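Local coordinates for Alr1585 protein (Nostoc sp., PDB 5C2I) that probably oxidises dyes and other substrates with hydrogen peroxide, as a haem-containing dye-decolorizing (DyP-type) peroxidase, at residues D29-I34 with F93-L98; P208-R213 with P230-D235; N243-D248 with S460-K465. The protein carries 1 engineered substitution. One frame throughout, in Å; residues are numbered along the deposited sequence.

In the fold
Contacts 1 and 2 are buried and contact 3 is partly exposed, about 24 Å from the centre of the chain against about 15 Å for the other two. Contact 1 joins the loop after helix 24-29 to strand 93-98 with side-chain amides. Contact 2, about 17 Å away between centres, ties two loop segments near the haem by backbone pairing and apolar packing. Contact 3 sets a polar loop on the C-terminal helix 461-465 through hydroxyl groups. Contacts 1 and 3 meet at D29: its OD2 lies 2.7 Å from S462 OG and its O 3.0 Å from I461 N, both probable hydrogen bonds. Contact 2 touches neither.

Contact 1. Residues D29-I34 with F93-L98; sequences DLQGNI and FANFFL
Q31 lays its carboxamide along strand 93-98 and pairs with both backbone polar groups of F96. Its CG lies anti to the carbonyl carbon (chi1 -69°), and from there the chain runs out extended. Q31 CB passes 3.7 Å from N95 ND2, and CD, the amide carbon, comes up beside the F96 peptide atoms. At the tip the two branches divide the work. OE1 accepts from F96 N at 2.9 Å and from N95 ND2 at 3.0 Å, the latter donor standing above the carbonyl plane. NE2 donates to F96 O at 2.9 Å, nearly straight (172°) and in the plane of both groups. The amide thus meets the N-H and C=O of F96 much as a residue of an antiparallel neighbouring strand would, and these three bonds fix its rotation.

N95 reaches back to the loop: besides Q31 OE1, its ND2 holds G32 O at 2.9 Å and 175°, although it approaches that carbonyl from above its plane. N95 OD1 takes only a weak bond from N33 ND2, at 3.3 Å; N33 OD1 is held more firmly by the backbone N of H38. Next to these bonds the F93 ring packs against the loop at G32 and N33, its CZ 3.5 Å from G32 C, which lies at the ring edge, and 3.5 Å from N33 CB.

Strand 93-98 is an outermost strand of its antiparallel sheet within the chain, next to strand 150-156, onto which F93 and F96 pack. Q31 NE2 also bonds P459 O, and the Q31 side chain touches I461 and L464 of helix 461-465 and A458 of strand 448-458.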
ATOM      1  N   ASP A  29       0.446  21.283  34.702  1.00 19.90           N
ATOM      2  CA  ASP A  29       1.743  20.959  35.339  1.00 18.91           C
ATOM      3  C   ASP A  29       2.084  19.492  35.358  1.00 17.95           C
ATOM      4  O   ASP A  29       3.212  19.100  35.783  1.00 17.52           O
ATOM      5  CB  ASP A  29       1.806  21.521  36.781  1.00 19.58           C
ATOM      6  CG  ASP A  29       3.251  21.800  37.248  1.00 19.54           C
ATOM      7  OD1 ASP A  29       4.084  22.127  36.378  1.00 18.94           O
ATOM      8  OD2 ASP A  29       3.514  21.778  38.490  1.00 19.95           O
ATOM      9  N   LEU A  30       1.142  18.662  34.917  1.00 17.39           N
ATOM     10  CA  LEU A  30       1.351  17.192  34.849  1.00 16.62           C
ATOM     11  C   LEU A  30       1.897  16.863  33.482  1.00 16.23           C
ATOM     12  O   LEU A  30       1.384  17.369  32.459  1.00 16.49           O
ATOM     13  CB  LEU A  30       0.012  16.468  35.028  1.00 16.94           C
ATOM     14  CG  LEU A  30      -0.011  14.943  34.857  1.00 16.52           C
ATOM     15  CD1 LEU A  30       0.748  14.283  36.016  1.00 16.73           C
ATOM     16  CD2 LEU A  30      -1.427  14.428  34.814  1.00 16.57           C
ATOM     17  N   GLN A  31       2.880  15.994  33.423  1.00 15.69           N
ATOM     18  CA  GLN A  31       3.384  15.521  32.122  1.00 15.50           C
ATOM     19  C   GLN A  31       2.316  14.669  31.389  1.00 14.89           C
ATOM     20  O   GLN A  31       1.483  14.013  32.005  1.00 14.87           O
ATOM     21  CB  GLN A  31       4.642  14.671  32.292  1.00 15.87           C
ATOM     22  CG  GLN A  31       5.849  15.464  32.740  1.00 16.50           C
ATOM     23  CD  GLN A  31       7.129  14.673  32.616  1.00 16.88           C
ATOM     24  OE1 GLN A  31       7.456  14.155  31.535  1.00 17.34           O
ATOM     25  NE2 GLN A  31       7.868  14.584  33.700  1.00 16.53           N
ATOM     26  N   GLY A  32       2.355  14.699  30.068  1.00 14.92           N
ATOM     27  CA  GLY A  32       1.552  13.829  29.222  1.00 15.05           C
ATOM     28  C   GLY A  32       1.961  12.364  29.288  1.00 14.84           C
ATOM     29  O   GLY A  32       2.917  11.996  29.989  1.00 14.01           O
ATOM     30  N   ASN A  33       1.192  11.523  28.582  1.00 14.81           N
ATOM     31  CA  ASN A  33       1.416  10.074  28.477  1.00 14.63           C
ATOM     32  C   ASN A  33       1.054   9.300  29.734  1.00 14.46           C
ATOM     33  O   ASN A  33       1.178   8.070  29.755  1.00 14.52           O
ATOM     34  CB  ASN A  33       2.874   9.771  28.068  1.00 15.24           C
ATOM     35  CG  ASN A  33       3.072   8.384  27.482  1.00 15.91           C
ATOM     36  OD1 ASN A  33       2.220   7.854  26.763  1.00 16.97           O
ATOM     37  ND2 ASN A  33       4.235   7.805  27.760  1.00 15.77           N
ATOM     38  N   ILE A  34       0.540   9.982  30.744  1.00 14.57           N
ATOM     39  CA  ILE A  34       0.204   9.340  31.994  1.00 15.03           C
ATOM     40  C   ILE A  34      -1.315   9.052  32.034  1.00 15.01           C
ATOM     41  O   ILE A  34      -1.706   7.909  31.966  1.00 15.19           O
ATOM     42  CB  ILE A  34       0.675  10.180  33.188  1.00 16.11           C
ATOM     43  CG1 ILE A  34       2.228  10.288  33.166  1.00 16.46           C
ATOM     44  CG2 ILE A  34       0.249   9.549  34.508  1.00 16.17           C
ATOM     45  CD1 ILE A  34       2.802  11.380  34.096  1.00 17.56           C
ATOM     46  N   PHE A  93       6.360  14.852  20.914  1.00 17.82           N
ATOM     47  CA  PHE A  93       5.949  14.579  22.275  1.00 17.07           C
ATOM     48  C   PHE A  93       7.185  14.284  23.114  1.00 17.09           C
ATOM     49  O   PHE A  93       8.088  13.567  22.660  1.00 17.96           O
ATOM     50  CB  PHE A  93       5.011  13.354  22.317  1.00 16.05           C
ATOM     51  CG  PHE A  93       4.528  13.040  23.698  1.00 15.63           C
ATOM     52  CD1 PHE A  93       5.316  12.262  24.560  1.00 15.43           C
ATOM     53  CD2 PHE A  93       3.410  13.682  24.204  1.00 15.95           C
ATOM     54  CE1 PHE A  93       4.970  12.132  25.888  1.00 15.20           C
ATOM     55  CE2 PHE A  93       3.011  13.476  25.520  1.00 15.99           C
ATOM     56  CZ  PHE A  93       3.789  12.693  26.349  1.00 15.96           C
ATOM     57  N   ALA A  94       7.247  14.794  24.344  1.00 16.45           N
ATOM     58  CA  ALA A  94       8.394  14.456  25.218  1.00 16.38           C
ATOM     59  C   ALA A  94       8.007  14.277  26.690  1.00 16.01           C
ATOM     60  O   ALA A  94       7.236  15.091  27.247  1.00 16.50           O
ATOM     61  CB  ALA A  94       9.491  15.504  25.080  1.00 17.03           C
ATOM     62  N   ASN A  95       8.628  13.283  27.322  1.00 15.74           N
ATOM     63  CA  ASN A  95       8.580  13.071  28.757  1.00 15.48           C
ATOM     64  C   ASN A  95      10.016  13.120  29.294  1.00 16.19           C
ATOM     65  O   ASN A  95      10.994  12.844  28.571  1.00 15.31           O
ATOM     66  CB  ASN A  95       8.075  11.675  29.133  1.00 15.72           C
ATOM     67  CG  ASN A  95       6.583  11.477  29.082  1.00 15.36           C
ATOM     68  OD1 ASN A  95       6.115  10.453  28.569  1.00 15.23           O
ATOM     69  ND2 ASN A  95       5.813  12.390  29.686  1.00 16.82           N
ATOM     70  N   PHE A  96      10.133  13.395  30.578  1.00 16.81           N
ATOM     71  CA  PHE A  96      11.406  13.272  31.290  1.00 16.72           C
ATOM     72  C   PHE A  96      11.161  12.599  32.640  1.00 17.27           C
ATOM     73  O   PHE A  96      10.286  13.040  33.412  1.00 18.74           O
ATOM     74  CB  PHE A  96      12.033  14.644  31.492  1.00 17.85           C
ATOM     75  CG  PHE A  96      13.380  14.615  32.176  1.00 18.01           C
ATOM     76  CD1 PHE A  96      14.514  14.317  31.462  1.00 18.69           C
ATOM     77  CD2 PHE A  96      13.496  14.856  33.537  1.00 18.97           C
ATOM     78  CE1 PHE A  96      15.746  14.220  32.096  1.00 19.14           C
ATOM     79  CE2 PHE A  96      14.726  14.814  34.171  1.00 18.69           C
ATOM     80  CZ  PHE A  96      15.853  14.503  33.439  1.00 19.10           C
ATOM     81  N   PHE A  97      11.937  11.563  32.928  1.00 16.65           N
ATOM     82  CA  PHE A  97      11.812  10.800  34.182  1.00 16.66           C
ATOM     83  C   PHE A  97      13.122  10.755  34.956  1.00 17.39           C
ATOM     84  O   PHE A  97      14.204  10.690  34.346  1.00 17.91           O
ATOM     85  CB  PHE A  97      11.371   9.374  33.888  1.00 16.14           C
ATOM     86  CG  PHE A  97      10.190   9.240  32.945  1.00 15.67           C
ATOM     87  CD1 PHE A  97       8.907   9.308  33.398  1.00 15.29           C
ATOM     88  CD2 PHE A  97      10.394   9.006  31.580  1.00 15.46           C
ATOM     89  CE1 PHE A  97       7.839   9.182  32.511  1.00 15.17           C
ATOM     90  CE2 PHE A  97       9.351   8.833  30.713  1.00 15.26           C
ATOM     91  CZ  PHE A  97       8.055   8.931  31.168  1.00 14.59           C
ATOM     92  N   LEU A  98      13.029  10.759  36.281  1.00 17.22           N
ATOM     93  CA  LEU A  98      14.186  10.609  37.175  1.00 18.07           C
ATOM     94  C   LEU A  98      14.090   9.341  37.986  1.00 18.10           C
ATOM     95  O   LEU A  98      13.021   9.003  38.495  1.00 17.82           O
ATOM     96  CB  LEU A  98      14.313  11.808  38.141  1.00 18.59           C
ATOM     97  CG  LEU A  98      14.737  13.123  37.484  1.00 19.15           C
ATOM     98  CD1 LEU A  98      14.458  14.290  38.408  1.00 20.07           C
ATOM     99  CD2 LEU A  98      16.198  13.081  37.084  1.00 19.70           C
TER

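Contact 2. Residues P208-R213 with P230-D235; sequences PLFMKR and PKAPLD
A lone beta bridge of the parallel kind pairs L209 with K231, joining the loop that leads into helix 212-221 to the loop that follows it. L209 supplies both bonds: its N donates to P230 O at 2.9 Å, and its O accepts from A232 N at 3.1 Å. Two CA-H...O contacts support them, from P208 CA to P230 O and from K231 CA to L209 O.

Apolar groups close over the bridge on both flanks. L209, with CG anti to its own carbonyl carbon (chi1 -55°), brings CD1 to within 3.6 Å of CG of the P230 ring. A232 CB points at the other segment and touches both P208 CB, at 3.8 Å, and F210 CE1, at 3.7 Å. The F210 ring also places CD1 3.4 Å from A232 O, a buried carbonyl oxygen that has no hydrogen-bonding partner in the model. P233 O lies at the ring edge, 3.6 Å from F210 CE1, while L234 CD2 approaches CD1 obliquely. K231 CB points away from 208-213, and its NZ forms a salt bridge with D229.

T363 of strand 363-369 packs on P208 and F210, and the P208 side chain is about 7 Å from the haem. One residue giving both N-H and C=O to the two neighbours of its partner is the pattern of parallel beta pairing, here confined to a single bridge whose connection runs through helix 212-221.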
ATOM      1  N   PRO A 208      -7.176   1.209  32.832  1.00 16.68           N
ATOM      2  CA  PRO A 208      -7.803   2.276  33.616  1.00 16.21           C
ATOM      3  C   PRO A 208      -7.990   3.532  32.782  1.00 15.91           C
ATOM      4  O   PRO A 208      -7.067   3.909  32.040  1.00 16.31           O
ATOM      5  CB  PRO A 208      -6.788   2.543  34.734  1.00 16.42           C
ATOM      6  CG  PRO A 208      -5.853   1.407  34.731  1.00 16.62           C
ATOM      7  CD  PRO A 208      -5.842   0.848  33.347  1.00 16.32           C
ATOM      8  N   LEU A 209      -9.148   4.173  32.893  1.00 15.75           N
ATOM      9  CA  LEU A 209      -9.453   5.353  32.094  1.00 16.30           C
ATOM     10  C   LEU A 209      -9.650   6.552  32.994  1.00 16.65           C
ATOM     11  O   LEU A 209     -10.268   6.443  34.078  1.00 16.36           O
ATOM     12  CB  LEU A 209     -10.715   5.128  31.252  1.00 18.04           C
ATOM     13  CG  LEU A 209     -10.653   3.882  30.345  1.00 17.99           C
ATOM     14  CD1 LEU A 209     -11.938   3.807  29.520  1.00 20.26           C
ATOM     15  CD2 LEU A 209      -9.449   3.948  29.421  1.00 17.97           C
ATOM     16  N   PHE A 210      -9.203   7.706  32.499  1.00 16.13           N
ATOM     17  CA  PHE A 210      -9.216   8.964  33.257  1.00 16.45           C
ATOM     18  C   PHE A 210      -9.792  10.148  32.499  1.00 16.71           C
ATOM     19  O   PHE A 210     -10.533  10.923  33.061  1.00 17.71           O
ATOM     20  CB  PHE A 210      -7.774   9.324  33.673  1.00 15.92           C
ATOM     21  CG  PHE A 210      -7.089   8.231  34.428  1.00 15.77           C
ATOM     22  CD1 PHE A 210      -7.353   8.031  35.771  1.00 16.19           C
ATOM     23  CD2 PHE A 210      -6.206   7.388  33.800  1.00 15.31           C
ATOM     24  CE1 PHE A 210      -6.737   6.996  36.462  1.00 15.27           C
ATOM     25  CE2 PHE A 210      -5.600   6.350  34.488  1.00 14.78           C
ATOM     26  CZ  PHE A 210      -5.856   6.197  35.819  1.00 15.02           C
ATOM     27  N   MET A 211      -9.470  10.255  31.223  1.00 17.05           N
ATOM     28  CA  MET A 211      -9.873  11.396  30.416  1.00 17.29           C
ATOM     29  C   MET A 211     -11.190  11.135  29.692  1.00 18.27           C
ATOM     30  O   MET A 211     -11.421  10.006  29.189  1.00 17.91           O
ATOM     31  CB  MET A 211      -8.766  11.751  29.399  1.00 17.03           C
ATOM     32  CG  MET A 211      -7.385  11.985  29.974  1.00 17.46           C
ATOM     33  SD  MET A 211      -7.371  13.282  31.222  1.00 18.62           S
ATOM     34  CE  MET A 211      -7.851  14.687  30.277  1.00 19.01           C
ATOM     35  N   LYS A 212     -12.017  12.160  29.638  1.00 19.26           N
ATOM     36  CA  LYS A 212     -13.341  12.094  28.978  1.00 21.33           C
ATOM     37  C   LYS A 212     -13.305  11.444  27.586  1.00 22.27           C
ATOM     38  O   LYS A 212     -14.176  10.615  27.266  1.00 22.25           O
ATOM     39  CB  LYS A 212     -13.996  13.467  28.879  1.00 22.84           C
ATOM     40  CG  LYS A 212     -15.403  13.425  28.235  1.00 23.53           C
ATOM     41  CD  LYS A 212     -16.128  14.756  28.298  1.00 25.29           C
ATOM     42  CE  LYS A 212     -17.470  14.642  27.610  1.00 26.58           C
ATOM     43  NZ  LYS A 212     -18.230  15.896  27.702  1.00 28.58           N
ATOM     44  N   ARG A 213     -12.338  11.816  26.758  1.00 23.56           N
ATOM     45  CA  ARG A 213     -12.311  11.319  25.375  1.00 26.31           C
ATOM     46  C   ARG A 213     -12.227   9.795  25.389  1.00 24.37           C
ATOM     47  O   ARG A 213     -12.906   9.111  24.592  1.00 22.88           O
ATOM     48  CB  ARG A 213     -11.122  11.884  24.587  1.00 29.12           C
ATOM     49  CG  ARG A 213     -11.223  13.378  24.343  1.00 37.01           C
ATOM     50  CD  ARG A 213     -11.813  13.708  23.013  1.00 41.14           C
ATOM     51  NE  ARG A 213     -11.304  12.872  21.928  1.00 44.14           N
ATOM     52  CZ  ARG A 213     -11.873  12.816  20.723  1.00 48.94           C
ATOM     53  NH1 ARG A 213     -12.929  13.585  20.434  1.00 47.32           N
ATOM     54  NH2 ARG A 213     -11.384  11.986  19.809  1.00 49.75           N
ATOM     55  N   PRO A 230     -14.210   0.510  33.627  1.00 17.34           N
ATOM     56  CA  PRO A 230     -12.789   0.745  33.463  1.00 17.24           C
ATOM     57  C   PRO A 230     -12.251   2.074  34.033  1.00 17.72           C
ATOM     58  O   PRO A 230     -11.053   2.293  34.068  1.00 18.14           O
ATOM     59  CB  PRO A 230     -12.641   0.803  31.949  1.00 17.26           C
ATOM     60  CG  PRO A 230     -13.887   1.494  31.529  1.00 17.63           C
ATOM     61  CD  PRO A 230     -14.970   0.879  32.409  1.00 17.89           C
ATOM     62  N   LYS A 231     -13.124   2.944  34.497  1.00 17.45           N
ATOM     63  CA  LYS A 231     -12.683   4.168  35.116  1.00 18.54           C
ATOM     64  C   LYS A 231     -11.868   3.894  36.364  1.00 17.72           C
ATOM     65  O   LYS A 231     -12.035   2.875  37.030  1.00 17.92           O
ATOM     66  CB  LYS A 231     -13.885   5.041  35.508  1.00 19.07           C
ATOM     67  CG  LYS A 231     -14.626   5.574  34.291  1.00 21.47           C
ATOM     68  CD  LYS A 231     -15.739   6.565  34.616  1.00 22.23           C
ATOM     69  CE  LYS A 231     -17.016   6.177  35.289  1.00 25.57           C
ATOM     70  NZ  LYS A 231     -17.439   4.800  35.067  1.00 27.88           N
ATOM     71  N   ALA A 232     -10.967   4.801  36.672  1.00 17.77           N
ATOM     72  CA  ALA A 232     -10.155   4.712  37.893  1.00 17.67           C
ATOM     73  C   ALA A 232      -9.973   6.105  38.491  1.00 18.55           C
ATOM     74  O   ALA A 232      -9.998   7.106  37.756  1.00 18.11           O
ATOM     75  CB  ALA A 232      -8.802   4.109  37.586  1.00 17.22           C
ATOM     76  N   PRO A 233      -9.816   6.185  39.832  1.00 19.10           N
ATOM     77  CA  PRO A 233      -9.622   7.495  40.458  1.00 19.96           C
ATOM     78  C   PRO A 233      -8.230   7.999  40.166  1.00 19.61           C
ATOM     79  O   PRO A 233      -7.301   7.205  39.974  1.00 19.20           O
ATOM     80  CB  PRO A 233      -9.803   7.198  41.942  1.00 21.06           C
ATOM     81  CG  PRO A 233      -9.420   5.781  42.096  1.00 20.92           C
ATOM     82  CD  PRO A 233      -9.793   5.094  40.804  1.00 20.21           C
ATOM     83  N   LEU A 234      -8.058   9.305  40.197  1.00 19.86           N
ATOM     84  CA  LEU A 234      -6.756   9.897  39.970  1.00 20.69           C
ATOM     85  C   LEU A 234      -5.684   9.422  40.939  1.00 21.04           C
ATOM     86  O   LEU A 234      -4.546   9.314  40.540  1.00 19.22           O
ATOM     87  CB  LEU A 234      -6.811  11.428  39.945  1.00 22.35           C
ATOM     88  CG  LEU A 234      -7.493  12.050  38.716  1.00 23.36           C
ATOM     89  CD1 LEU A 234      -7.548  13.559  38.934  1.00 26.00           C
ATOM     90  CD2 LEU A 234      -6.757  11.736  37.445  1.00 22.86           C
ATOM     91  N   ASP A 235      -6.061   9.112  42.168  1.00 21.40           N
ATOM     92  CA  ASP A 235      -5.073   8.641  43.145  1.00 22.31           C
ATOM     93  C   ASP A 235      -4.555   7.225  42.910  1.00 20.40           C
ATOM     94  O   ASP A 235      -3.647   6.784  43.621  1.00 20.05           O
ATOM     95  CB  ASP A 235      -5.545   8.855  44.588  1.00 24.82           C
ATOM     96  CG  ASP A 235      -6.640   7.941  45.010  1.00 27.64           C
ATOM     97  OD1 ASP A 235      -7.118   7.091  44.261  1.00 29.24           O
ATOM     98  OD2 ASP A 235      -7.018   8.050  46.167  1.00 33.44           O
TER

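Contact 3. Residues N243-D248 with S460-K465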
ATOM      1  N   ASN A 243       8.202  18.323  45.330  1.00 23.70           N
ATOM      2  CA  ASN A 243       9.005  19.534  44.956  1.00 24.01           C
ATOM      3  C   ASN A 243       8.362  20.329  43.829  1.00 23.47           C
ATOM      4  O   ASN A 243       9.028  21.159  43.173  1.00 23.67           O
ATOM      5  CB  ASN A 243      10.378  19.074  44.501  1.00 23.16           C
ATOM      6  CG  ASN A 243      11.044  18.202  45.543  1.00 23.58           C
ATOM      7  OD1 ASN A 243      11.287  18.626  46.680  1.00 23.28           O
ATOM      8  ND2 ASN A 243      11.296  16.950  45.174  1.00 22.91           N
ATOM      9  N   GLY A 244       7.071  20.111  43.565  1.00 23.21           N
ATOM     10  CA  GLY A 244       6.374  20.943  42.580  1.00 23.86           C
ATOM     11  C   GLY A 244       6.208  22.366  43.084  1.00 24.97           C
ATOM     12  O   GLY A 244       6.344  22.602  44.262  1.00 26.83           O
ATOM     13  N   ASN A 245       5.908  23.320  42.203  1.00 26.54           N
ATOM     14  CA  ASN A 245       5.766  24.735  42.570  1.00 29.37           C
ATOM     15  C   ASN A 245       4.362  25.331  42.355  1.00 33.18           C
ATOM     16  O   ASN A 245       4.220  26.578  42.294  1.00 33.24           O
ATOM     17  CB  ASN A 245       6.734  25.510  41.713  1.00 29.67           C
ATOM     18  CG  ASN A 245       8.146  25.176  42.083  1.00 30.98           C
ATOM     19  OD1 ASN A 245       8.476  25.107  43.294  1.00 33.00           O
ATOM     20  ND2 ASN A 245       8.999  25.000  41.087  1.00 29.68           N
ATOM     21  N   THR A 246       3.330  24.492  42.227  1.00 34.90           N
ATOM     22  CA  THR A 246       1.949  24.996  42.020  1.00 34.42           C
ATOM     23  C   THR A 246       1.129  24.352  43.088  1.00 36.02           C
ATOM     24  O   THR A 246       1.635  23.498  43.853  1.00 35.66           O
ATOM     25  CB  THR A 246       1.328  24.695  40.629  1.00 34.92           C
ATOM     26  OG1 THR A 246       0.934  23.316  40.523  1.00 32.45           O
ATOM     27  CG2 THR A 246       2.304  25.031  39.483  1.00 34.22           C
ATOM     28  N   LYS A 247      -0.131  24.787  43.191  1.00 36.81           N
ATOM     29  CA  LYS A 247      -1.024  24.208  44.187  1.00 37.76           C
ATOM     30  C   LYS A 247      -1.416  22.773  43.759  1.00 35.14           C
ATOM     31  O   LYS A 247      -1.903  21.994  44.566  1.00 35.65           O
ATOM     32  CB  LYS A 247      -2.287  25.058  44.377  1.00 39.73           C
ATOM     33  CG  LYS A 247      -2.074  26.480  44.863  1.00 41.89           C
ATOM     34  CD  LYS A 247      -1.393  26.500  46.197  1.00 43.61           C
ATOM     35  CE  LYS A 247      -1.418  27.928  46.724  1.00 45.79           C
ATOM     36  NZ  LYS A 247      -0.193  28.225  47.499  1.00 46.45           N
ATOM     37  N   ASP A 248      -1.203  22.457  42.486  1.00 31.79           N
ATOM     38  CA  ASP A 248      -1.673  21.236  41.905  1.00 29.93           C
ATOM     39  C   ASP A 248      -0.596  20.588  41.049  1.00 26.36           C
ATOM     40  O   ASP A 248      -0.834  20.272  39.906  1.00 24.80           O
ATOM     41  CB  ASP A 248      -2.938  21.587  41.081  1.00 32.16           C
ATOM     42  CG  ASP A 248      -4.177  21.701  41.935  1.00 33.36           C
ATOM     43  OD1 ASP A 248      -4.253  21.020  42.986  1.00 35.71           O
ATOM     44  OD2 ASP A 248      -5.097  22.413  41.534  1.00 33.02           O
ATOM     45  N   SER A 460       6.612  16.836  38.199  1.00 19.44           N
ATOM     46  CA  SER A 460       5.830  17.948  37.687  1.00 19.18           C
ATOM     47  C   SER A 460       6.745  18.804  36.834  1.00 19.29           C
ATOM     48  O   SER A 460       7.985  18.814  37.029  1.00 19.04           O
ATOM     49  CB  SER A 460       5.261  18.776  38.855  1.00 20.64           C
ATOM     50  OG  SER A 460       6.287  19.425  39.600  1.00 21.35           O
ATOM     51  N   ILE A 461       6.153  19.480  35.865  1.00 18.67           N
ATOM     52  CA  ILE A 461       6.888  20.306  34.937  1.00 19.32           C
ATOM     53  C   ILE A 461       7.544  21.515  35.645  1.00 20.04           C
ATOM     54  O   ILE A 461       8.713  21.820  35.371  1.00 20.49           O
ATOM     55  CB  ILE A 461       5.996  20.734  33.753  1.00 19.71           C
ATOM     56  CG1 ILE A 461       5.651  19.462  32.938  1.00 19.25           C
ATOM     57  CG2 ILE A 461       6.703  21.791  32.913  1.00 20.37           C
ATOM     58  CD1 ILE A 461       4.563  19.645  31.899  1.00 18.92           C
ATOM     59  N   SER A 462       6.831  22.129  36.579  1.00 20.31           N
ATOM     60  CA  SER A 462       7.359  23.280  37.333  1.00 21.71           C
ATOM     61  C   SER A 462       8.613  22.910  38.106  1.00 21.55           C
ATOM     62  O   SER A 462       9.576  23.694  38.143  1.00 22.33           O
ATOM     63  CB  SER A 462       6.292  23.905  38.266  1.00 21.99           C
ATOM     64  OG  SER A 462       5.809  22.960  39.229  1.00 21.82           O
ATOM     65  N   PHE A 463       8.652  21.726  38.694  1.00 20.84           N
ATOM     66  CA  PHE A 463       9.859  21.270  39.358  1.00 20.27           C
ATOM     67  C   PHE A 463      11.050  21.303  38.401  1.00 21.15           C
ATOM     68  O   PHE A 463      12.131  21.860  38.736  1.00 22.09           O
ATOM     69  CB  PHE A 463       9.700  19.887  39.935  1.00 19.74           C
ATOM     70  CG  PHE A 463      10.983  19.232  40.332  1.00 19.49           C
ATOM     71  CD1 PHE A 463      11.655  19.608  41.490  1.00 20.27           C
ATOM     72  CD2 PHE A 463      11.503  18.180  39.607  1.00 19.37           C
ATOM     73  CE1 PHE A 463      12.830  19.000  41.893  1.00 20.42           C
ATOM     74  CE2 PHE A 463      12.696  17.532  40.011  1.00 19.45           C
ATOM     75  CZ  PHE A 463      13.373  17.951  41.144  1.00 20.35           C
ATOM     76  N   LEU A 464      10.857  20.747  37.215  1.00 20.48           N
ATOM     77  CA  LEU A 464      11.917  20.654  36.244  1.00 20.46           C
ATOM     78  C   LEU A 464      12.338  22.015  35.690  1.00 21.02           C
ATOM     79  O   LEU A 464      13.532  22.260  35.447  1.00 20.92           O
ATOM     80  CB  LEU A 464      11.506  19.691  35.125  1.00 19.46           C
ATOM     81  CG  LEU A 464      11.213  18.245  35.549  1.00 18.92           C
ATOM     82  CD1 LEU A 464      10.598  17.457  34.431  1.00 18.18           C
ATOM     83  CD2 LEU A 464      12.504  17.591  36.041  1.00 18.92           C
ATOM     84  N   LYS A 465      11.373  22.894  35.472  1.00 21.21           N
ATOM     85  CA  LYS A 465      11.667  24.203  34.931  1.00 22.27           C
ATOM     86  C   LYS A 465      12.421  25.139  35.883  1.00 23.26           C
ATOM     87  O   LYS A 465      12.947  26.134  35.419  1.00 23.26           O
ATOM     88  CB  LYS A 465      10.376  24.911  34.532  1.00 23.38           C
ATOM     89  CG  LYS A 465       9.691  24.376  33.288  1.00 23.65           C
ATOM     90  CD  LYS A 465       8.592  25.358  32.891  1.00 24.82           C
ATOM     91  CE  LYS A 465       7.864  24.900  31.657  1.00 25.68           C
ATOM     92  NZ  LYS A 465       6.878  25.946  31.259  1.00 26.05           N
TER
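With its OG set between the backbone N and the carbonyl carbon (chi1 60°), S462 places its hydroxyl beside N245 of loop 243-248, and F463, its CG anti to the backbone N (chi1 166°), lays its ring alongside N243. S462 OG accepts from N245 N at 3.0 Å and 165°, a nearly straight bond, while the same oxygen is bonded to D29 OD2 of helix 24-29. The hydroxyl therefore bridges a loop N-H and a carboxylate. N245 adds its side chain over the helix: CB rests 3.8 Å from S462 CB, and ND2 gives a weak bond to S462 O, which also has T466 OG1 as a partner. T246 CG2 lies against the hydroxyl as well, 4.1 Å from S462 OG.

All this happens at the first turn of helix 461-465, where S460 is the N-cap residue. Its OG takes a weak capping bond from F463 N, is bonded to D241 OD2, and meets G244 CA at 3.3 Å, so the loop backbone runs close past the helix start at G244.

N243 and F463 lie side by side and point the same way, the amide and ring planes about a third of a right angle apart. N243 CB makes the close approach, 3.3 Å from F463 CD1 and oblique to the ring, and the amide beyond it has its own partner, ND2 bonding Q112 O. Further along the loop an ST turn closes the segment: T246 OG1 accepts from D248 N at 3.0 Å and is also bonded to S249 OG.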